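Local coordinates for Xaa-Pro dipeptidase (Lactobacillus brevis, PDB 3I7M), which probably acts as a manganese-dependent metallopeptidase of family M24B that cleaves Xaa-Pro dipeptides, and is represented here by its N-terminal domain alone, at residues Glu7-Trp12 with Ser19-Ser24; Glu30-Phe35 with Leu44-Phe49; Glu115-Gln120 with Pro124-Asp129. One frame throughout, in Å; residues are numbered along the deposited sequence. Where two conformers were deposited one is given.

Contact 1 (Glu7-Trp12 with Ser19-Ser24); sequences EQIQQW and SMTYLS
Ile9, Trp12, Thr21 and Leu23 form a buried interface between helix 5-15 and strand 20-23, the first helix and strand of the creatinase/prolidase N-terminal domain. The helix lies on one face of the mixed sheet, its local axis 8.9 Å from that of the strand at closest approach and running at 128° to it. Ile9 points toward the strand and straddles two of its residues: CD1 of Ile9 is 4.3 Å from Leu23 CD1, while CG2 of Ile9 lies 4.4 Å from Thr21 CG2. These are loose apolar contacts between methyl groups. One helical turn on, the indole of Trp12 crosses the Thr21 side chain at about a right angle, presenting its six-membered ring edge-on, with CZ3 3.9 Å from Thr21 OG1. Around this first shell, Val48 of the adjacent strand also touches Ile9, and Trp12 stacks with His16 and also meets the Phe133 ring, with planes about 35° apart. Backbone hydrogen bonds to Val48 and Leu46 fix Thr21 and Leu23 in the sheet. In Thr21 the methyl is anti to the backbone N and OG1 is anti to the carbonyl carbon (chi1 -71°); the hydroxyl is thus held beside the indole edge, where Thr21 OG1 is hydrogen-bonded to OG1 of Thr13.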
# COMPACT_ATOMS: atom_id res chain seq x y z
N GLU A 7 -2.27 -13.33 2.31
CA GLU A 7 -3.49 -13.69 3.09
C GLU A 7 -3.34 -13.44 4.60
O GLU A 7 -4.29 -13.04 5.28
CB GLU A 7 -3.99 -15.13 2.79
CG GLU A 7 -4.32 -15.34 1.32
CD GLU A 7 -4.50 -16.82 0.91
OE1 GLU A 7 -3.85 -17.72 1.48
OE2 GLU A 7 -5.27 -17.03 -0.04
N GLN A 8 -2.14 -13.64 5.16
CA GLN A 8 -1.89 -13.29 6.52
C GLN A 8 -2.10 -11.79 6.78
O GLN A 8 -2.68 -11.42 7.80
CB GLN A 8 -0.46 -13.68 6.94
CG GLN A 8 -0.22 -15.20 7.05
CD GLN A 8 1.25 -15.49 7.37
OE1 GLN A 8 1.74 -15.14 8.43
NE2 GLN A 8 1.95 -16.14 6.46
N ILE A 9 -1.62 -10.96 5.85
CA ILE A 9 -1.86 -9.51 6.01
C ILE A 9 -3.30 -9.14 5.86
O ILE A 9 -3.80 -8.28 6.59
CB ILE A 9 -0.97 -8.71 5.06
CG1 ILE A 9 0.49 -8.95 5.44
CG2 ILE A 9 -1.16 -7.19 5.23
CD1 ILE A 9 1.49 -8.59 4.39
N GLN A 10 -3.97 -9.77 4.90
CA GLN A 10 -5.38 -9.52 4.75
C GLN A 10 -6.13 -9.88 6.02
O GLN A 10 -7.01 -9.15 6.47
CB GLN A 10 -5.90 -10.31 3.54
CG GLN A 10 -7.38 -10.27 3.44
CD GLN A 10 -7.81 -10.88 2.12
OE1 GLN A 10 -7.82 -12.10 1.97
NE2 GLN A 10 -8.09 -10.02 1.14
N GLN A 11 -5.76 -11.02 6.60
CA GLN A 11 -6.43 -11.47 7.81
C GLN A 11 -6.23 -10.48 8.97
O GLN A 11 -7.15 -10.15 9.73
CB GLN A 11 -5.93 -12.88 8.18
CG GLN A 11 -6.56 -13.46 9.42
CD GLN A 11 -5.87 -14.71 9.88
OE1 GLN A 11 -4.96 -14.67 10.74
NE2 GLN A 11 -6.28 -15.85 9.33
N TRP A 12 -5.00 -10.01 9.10
CA TRP A 12 -4.63 -9.04 10.13
C TRP A 12 -5.47 -7.78 9.96
O TRP A 12 -5.99 -7.23 10.91
CB TRP A 12 -3.11 -8.74 10.09
CG TRP A 12 -2.63 -7.79 11.13
CD1 TRP A 12 -2.08 -8.09 12.32
CD2 TRP A 12 -2.69 -6.33 11.08
NE1 TRP A 12 -1.74 -6.93 13.00
CE2 TRP A 12 -2.13 -5.85 12.27
CE3 TRP A 12 -3.10 -5.40 10.12
CZ2 TRP A 12 -2.03 -4.48 12.55
CZ3 TRP A 12 -3.04 -4.08 10.40
CH2 TRP A 12 -2.52 -3.61 11.62
N SER A 19 -10.09 -0.75 7.02
CA SER A 19 -10.54 -0.72 5.68
C SER A 19 -9.50 -1.15 4.66
O SER A 19 -9.83 -1.64 3.56
CB SER A 19 -11.00 0.68 5.28
OG SER A 19 -12.11 1.13 6.08
N MSE A 20 -8.25 -0.87 5.01
CA MSE A 20 -7.14 -1.24 4.13
C MSE A 20 -5.87 -1.07 4.93
O MSE A 20 -5.83 -0.39 5.95
CB MSE A 20 -7.06 -0.46 2.86
CG MSE A 20 -6.83 1.00 3.14
SE MSE A 20 -6.98 2.05 1.53
CE MSE A 20 -6.28 3.62 2.14
N THR A 21 -4.83 -1.73 4.43
CA THR A 21 -3.46 -1.58 4.90
C THR A 21 -2.63 -1.01 3.75
O THR A 21 -2.67 -1.58 2.65
CB THR A 21 -2.96 -2.90 5.36
OG1 THR A 21 -3.64 -3.23 6.59
CG2 THR A 21 -1.48 -2.87 5.65
N TYR A 22 -1.87 0.05 4.04
CA TYR A 22 -1.02 0.71 3.03
C TYR A 22 0.40 0.41 3.41
O TYR A 22 0.89 0.93 4.44
CB TYR A 22 -1.34 2.21 3.06
CG TYR A 22 -0.50 2.99 2.08
CD1 TYR A 22 -0.97 3.22 0.80
CD2 TYR A 22 0.65 3.61 2.47
CE1 TYR A 22 -0.18 3.91 -0.11
CE2 TYR A 22 1.45 4.34 1.54
CZ TYR A 22 0.96 4.49 0.29
OH TYR A 22 1.76 5.17 -0.64
N LEU A 23 1.10 -0.42 2.63
CA LEU A 23 2.51 -0.81 2.88
C LEU A 23 3.42 0.04 2.00
O LEU A 23 3.16 0.16 0.76
CB LEU A 23 2.68 -2.26 2.55
CG LEU A 23 1.85 -3.20 3.44
CD1 LEU A 23 2.10 -4.63 2.93
CD2 LEU A 23 2.09 -3.05 4.93
N SER A 24 4.39 0.66 2.65
CA SER A 24 5.33 1.60 2.00
C SER A 24 6.78 1.25 2.20
O SER A 24 7.65 1.92 1.59
CB SER A 24 5.06 3.01 2.55
OG SER A 24 5.18 3.02 3.98

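Contact 2 (Glu30-Phe35 with Leu44-Phe49); sequences EYLTGF and LALVVF
Leu46 points from strand 45-48 toward the C-terminal end of helix 26-33, and its CD1 methyl makes the denser part of this contact, touching two side chains. Thr33 and Leu46 meet tip to tip, with Thr33 CG2 3.9 Å from Leu46 CD1; the same methyl lies 4.1 Å from Leu32 CD1, whose side chain crosses that of Leu46 obliquely. Leu23 and Ile9 also touch Leu32. Thr33 has chi1 at 73°, which puts OG1 between the backbone N and the carbonyl carbon and leaves CG2 for the strand. That hydroxyl accepts a hydrogen bond from Phe35 N (2.9 Å between N and Thr33 OG1, N-H...O 159°), closing an ST turn, and is also bonded to the carbonyl of Ile29. The other end is sparser, a single pair. Here Leu44 CD2 meets the edge of the Phe35 ring in its plane, 3.9 Å from CE2. Between the two patches the chain leaves the helix at the exposed Gly34, whose positive phi of 80° would press a CB against the Thr33 carbonyl. Packing of a helix end and its ST turn against a central strand is layered alpha/beta architecture, here within a creatinase/prolidase N-terminal domain.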
# COMPACT_ATOMS: atom_id res chain seq x y z
N GLU A 30 9.68 -5.90 -0.68
CA GLU A 30 10.63 -6.94 -1.17
C GLU A 30 10.29 -8.27 -0.52
O GLU A 30 10.33 -9.32 -1.19
CB GLU A 30 12.07 -6.56 -0.88
CG GLU A 30 13.07 -7.57 -1.52
CD GLU A 30 14.50 -7.15 -1.42
OE1 GLU A 30 14.83 -6.14 -0.75
OE2 GLU A 30 15.34 -7.89 -1.99
N TYR A 31 10.03 -8.26 0.76
CA TYR A 31 9.69 -9.51 1.47
C TYR A 31 8.44 -10.17 0.87
O TYR A 31 8.35 -11.42 0.77
CB TYR A 31 9.52 -9.20 2.97
CG TYR A 31 9.18 -10.42 3.84
CD1 TYR A 31 10.13 -11.41 4.09
CD2 TYR A 31 7.89 -10.60 4.34
CE1 TYR A 31 9.79 -12.55 4.85
CE2 TYR A 31 7.56 -11.69 5.10
CZ TYR A 31 8.49 -12.66 5.36
OH TYR A 31 8.07 -13.73 6.15
N LEU A 32 7.47 -9.38 0.45
CA LEU A 32 6.20 -9.91 -0.05
C LEU A 32 6.22 -10.24 -1.54
O LEU A 32 5.45 -11.11 -2.02
CB LEU A 32 5.08 -8.92 0.23
CG LEU A 32 4.76 -8.71 1.67
CD1 LEU A 32 3.77 -7.53 1.76
CD2 LEU A 32 4.17 -9.98 2.30
N THR A 33 7.11 -9.60 -2.28
CA THR A 33 7.13 -9.76 -3.75
C THR A 33 8.47 -10.17 -4.38
O THR A 33 8.52 -10.58 -5.54
CB THR A 33 6.70 -8.44 -4.43
OG1 THR A 33 7.77 -7.53 -4.29
CG2 THR A 33 5.42 -7.95 -3.83
N GLY A 34 9.59 -10.02 -3.67
CA GLY A 34 10.89 -10.15 -4.33
C GLY A 34 11.40 -8.95 -5.10
O GLY A 34 12.56 -8.95 -5.53
N PHE A 35 10.58 -7.87 -5.12
CA PHE A 35 10.99 -6.66 -5.82
C PHE A 35 11.83 -5.84 -4.86
O PHE A 35 11.31 -5.38 -3.82
CB PHE A 35 9.78 -5.87 -6.27
CG PHE A 35 10.12 -4.56 -6.92
CD1 PHE A 35 10.70 -4.51 -8.19
CD2 PHE A 35 9.92 -3.36 -6.23
CE1 PHE A 35 11.02 -3.31 -8.77
CE2 PHE A 35 10.26 -2.17 -6.81
CZ PHE A 35 10.79 -2.13 -8.09
N LEU A 44 5.99 4.20 -4.13
CA LEU A 44 5.82 2.76 -4.33
C LEU A 44 5.03 2.23 -3.15
O LEU A 44 5.43 2.50 -1.99
CB LEU A 44 7.16 2.08 -4.39
CG LEU A 44 7.18 0.55 -4.37
CD1 LEU A 44 6.61 -0.05 -5.67
CD2 LEU A 44 8.57 0.00 -4.09
N ALA A 45 3.92 1.57 -3.42
CA ALA A 45 3.08 1.08 -2.31
C ALA A 45 2.45 -0.22 -2.67
O ALA A 45 2.24 -0.53 -3.85
CB ALA A 45 1.96 2.14 -2.05
N LEU A 46 2.09 -0.96 -1.65
CA LEU A 46 1.34 -2.21 -1.78
C LEU A 46 0.12 -2.09 -0.87
O LEU A 46 0.28 -1.87 0.33
CB LEU A 46 2.20 -3.41 -1.47
CG LEU A 46 1.69 -4.78 -1.91
CD1 LEU A 46 2.85 -5.79 -1.89
CD2 LEU A 46 0.57 -5.17 -1.00
N VAL A 47 -1.07 -2.12 -1.43
CA VAL A 47 -2.32 -1.88 -0.71
C VAL A 47 -3.06 -3.17 -0.57
O VAL A 47 -3.29 -3.88 -1.53
CB VAL A 47 -3.19 -0.87 -1.42
CG1 VAL A 47 -4.54 -0.67 -0.69
CG2 VAL A 47 -2.36 0.44 -1.57
N VAL A 48 -3.40 -3.49 0.67
CA VAL A 48 -4.02 -4.76 1.01
C VAL A 48 -5.41 -4.46 1.66
O VAL A 48 -5.59 -3.52 2.44
CB VAL A 48 -3.19 -5.54 2.04
CG1 VAL A 48 -3.86 -6.91 2.51
CG2 VAL A 48 -1.77 -5.80 1.53
N PHE A 49 -6.42 -5.25 1.27
CA PHE A 49 -7.77 -5.10 1.77
C PHE A 49 -8.14 -6.31 2.56
O PHE A 49 -7.59 -7.39 2.37
CB PHE A 49 -8.75 -4.93 0.59
CG PHE A 49 -8.48 -3.71 -0.24
CD1 PHE A 49 -8.92 -2.47 0.18
CD2 PHE A 49 -7.75 -3.79 -1.41
CE1 PHE A 49 -8.68 -1.31 -0.55
CE2 PHE A 49 -7.49 -2.65 -2.18
CZ PHE A 49 -7.93 -1.38 -1.73

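Contact 3 (Glu115-Gln120 with Pro124-Asp129); sequences EALAAQ and PSFDLD
Phe126 pushes its ring against helix 111-118, where Ala118 and Leu117 provide a hollow for it. The small side chain of Ala118 allows a close approach: its CB is 3.4 Å from Phe126 CE2, tight for two carbons, and meets the ring obliquely. Leu117 borders the far end of the ring, with CD2 lying at the edge near the ring plane, 3.9 Å from Phe126 CZ and 4.0 Å from Phe126 CE1. Its CG stands anti to the backbone N (chi1 -177°), and from there the branched end bends toward the strand and crosses the aromatic side chain at about a right angle. The two segments are the last two elements of a beta-alpha-beta crossover, in which strand 101-104 is followed by helix 111-118 and then by strand 125-129, parallel to the first. Val102 and Ile104 of that first strand also touch Phe126. A leucine in place of Phe126 has no ring to reach the helix and would probably leave a gap beside Ala118 CB and Leu117 CD2. Pro124 is a second, smaller bump, next to the ring on the same methyl. Its ring comes up beside the end of the helix, placing CG 4.1 Å from Ala118 CB and 3.7 Å from the carbonyl O of Ala118.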
# COMPACT_ATOMS: atom_id res chain seq x y z
N GLU A 115 -0.15 12.16 5.41
CA GLU A 115 -1.11 13.26 5.25
C GLU A 115 -1.57 13.39 3.83
O GLU A 115 -2.74 13.74 3.58
CB GLU A 115 -0.53 14.59 5.83
CG GLU A 115 -0.36 14.53 7.30
CD GLU A 115 0.24 15.80 8.00
OE1 GLU A 115 0.72 16.66 7.29
OE2 GLU A 115 0.14 15.82 9.23
N ALA A 116 -0.67 13.23 2.87
CA ALA A 116 -1.08 13.36 1.45
C ALA A 116 -2.08 12.29 1.08
O ALA A 116 -3.05 12.51 0.34
CB ALA A 116 0.11 13.28 0.54
N LEU A 117 -1.87 11.11 1.55
CA LEU A 117 -2.82 10.00 1.37
C LEU A 117 -4.13 10.30 2.05
O LEU A 117 -5.23 10.20 1.43
CB LEU A 117 -2.20 8.68 1.85
CG LEU A 117 -3.02 7.40 1.68
CD1 LEU A 117 -3.26 7.06 0.21
CD2 LEU A 117 -2.40 6.22 2.42
N ALA A 118 -4.09 10.72 3.33
CA ALA A 118 -5.30 10.98 4.08
C ALA A 118 -6.17 12.08 3.42
O ALA A 118 -7.41 12.02 3.50
CB ALA A 118 -4.96 11.35 5.51
N ALA A 119 -5.52 13.09 2.86
CA ALA A 119 -6.24 14.22 2.22
C ALA A 119 -7.12 13.78 1.10
O ALA A 119 -8.06 14.51 0.76
CB ALA A 119 -5.25 15.26 1.74
N GLN A 120 -6.91 12.63 0.53
CA GLN A 120 -7.69 12.18 -0.64
C GLN A 120 -8.98 11.49 -0.25
O GLN A 120 -9.78 11.20 -1.14
CB GLN A 120 -6.82 11.26 -1.47
CG GLN A 120 -5.66 11.97 -2.05
CD GLN A 120 -6.02 12.97 -3.18
OE1 GLN A 120 -6.94 12.71 -3.96
NE2 GLN A 120 -5.35 14.09 -3.20
N PRO A 124 -10.70 9.46 6.99
CA PRO A 124 -9.98 8.25 7.42
C PRO A 124 -9.36 8.42 8.81
O PRO A 124 -9.23 9.56 9.29
CB PRO A 124 -8.86 8.15 6.38
CG PRO A 124 -8.59 9.62 6.04
CD PRO A 124 -9.88 10.28 6.07
N SER A 125 -8.97 7.33 9.42
CA SER A 125 -8.36 7.34 10.75
C SER A 125 -7.10 6.48 10.72
O SER A 125 -7.19 5.28 10.49
CB SER A 125 -9.29 6.71 11.81
OG SER A 125 -10.47 7.46 12.00
N PHE A 126 -5.92 7.09 10.82
CA PHE A 126 -4.66 6.36 10.74
C PHE A 126 -4.20 6.04 12.16
O PHE A 126 -3.21 6.56 12.68
CB PHE A 126 -3.60 7.19 9.96
CG PHE A 126 -3.84 7.24 8.49
CD1 PHE A 126 -3.14 6.46 7.64
CD2 PHE A 126 -4.82 8.06 7.94
CE1 PHE A 126 -3.31 6.50 6.26
CE2 PHE A 126 -5.04 8.10 6.53
CZ PHE A 126 -4.29 7.29 5.71
N ASP A 127 -4.96 5.15 12.80
CA ASP A 127 -4.74 4.81 14.19
C ASP A 127 -4.25 3.37 14.35
O ASP A 127 -4.30 2.79 15.42
CB ASP A 127 -6.01 5.11 15.00
CG ASP A 127 -7.22 4.44 14.52
OD1 ASP A 127 -7.25 3.66 13.55
OD2 ASP A 127 -8.23 4.72 15.24
N LEU A 128 -3.78 2.78 13.27
CA LEU A 128 -3.30 1.40 13.27
C LEU A 128 -1.87 1.30 12.70
O LEU A 128 -1.56 1.92 11.66
CB LEU A 128 -4.19 0.54 12.38
CG LEU A 128 -5.59 0.23 12.91
CD1 LEU A 128 -6.39 -0.48 11.83
CD2 LEU A 128 -5.58 -0.63 14.15
N ASP A 129 -1.01 0.52 13.34
CA ASP A 129 0.40 0.39 12.99
C ASP A 129 0.64 -1.09 12.77
O ASP A 129 0.48 -1.89 13.66
CB ASP A 129 1.28 0.96 14.10
CG ASP A 129 2.72 1.09 13.69
OD1 ASP A 129 3.07 0.72 12.57
OD2 ASP A 129 3.48 1.62 14.53

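Overall arrangement
Along the chain the three contacts follow one another in series, and all reach the same mixed sheet of the N-terminal domain. Contacts 1 and 2 have centres about 10 Å apart; strands 20-23 and 45-48 are antiparallel neighbours, joined by probable backbone hydrogen bonds from Thr21 N to Val48 O and from Leu23 N to Leu46 O. Their helices, 5-15 and 26-33, share one sheet face. Helix 111-118 of contact 3 lies on the other face; the centre of contact 3 is about 14 Å from that of contact 1 and about 19 Å from that of contact 2. Tyr22, pointing away from helix 5-15, touches Leu117, so strand 20-23 lies between the two helical layers of an alpha/beta sandwich.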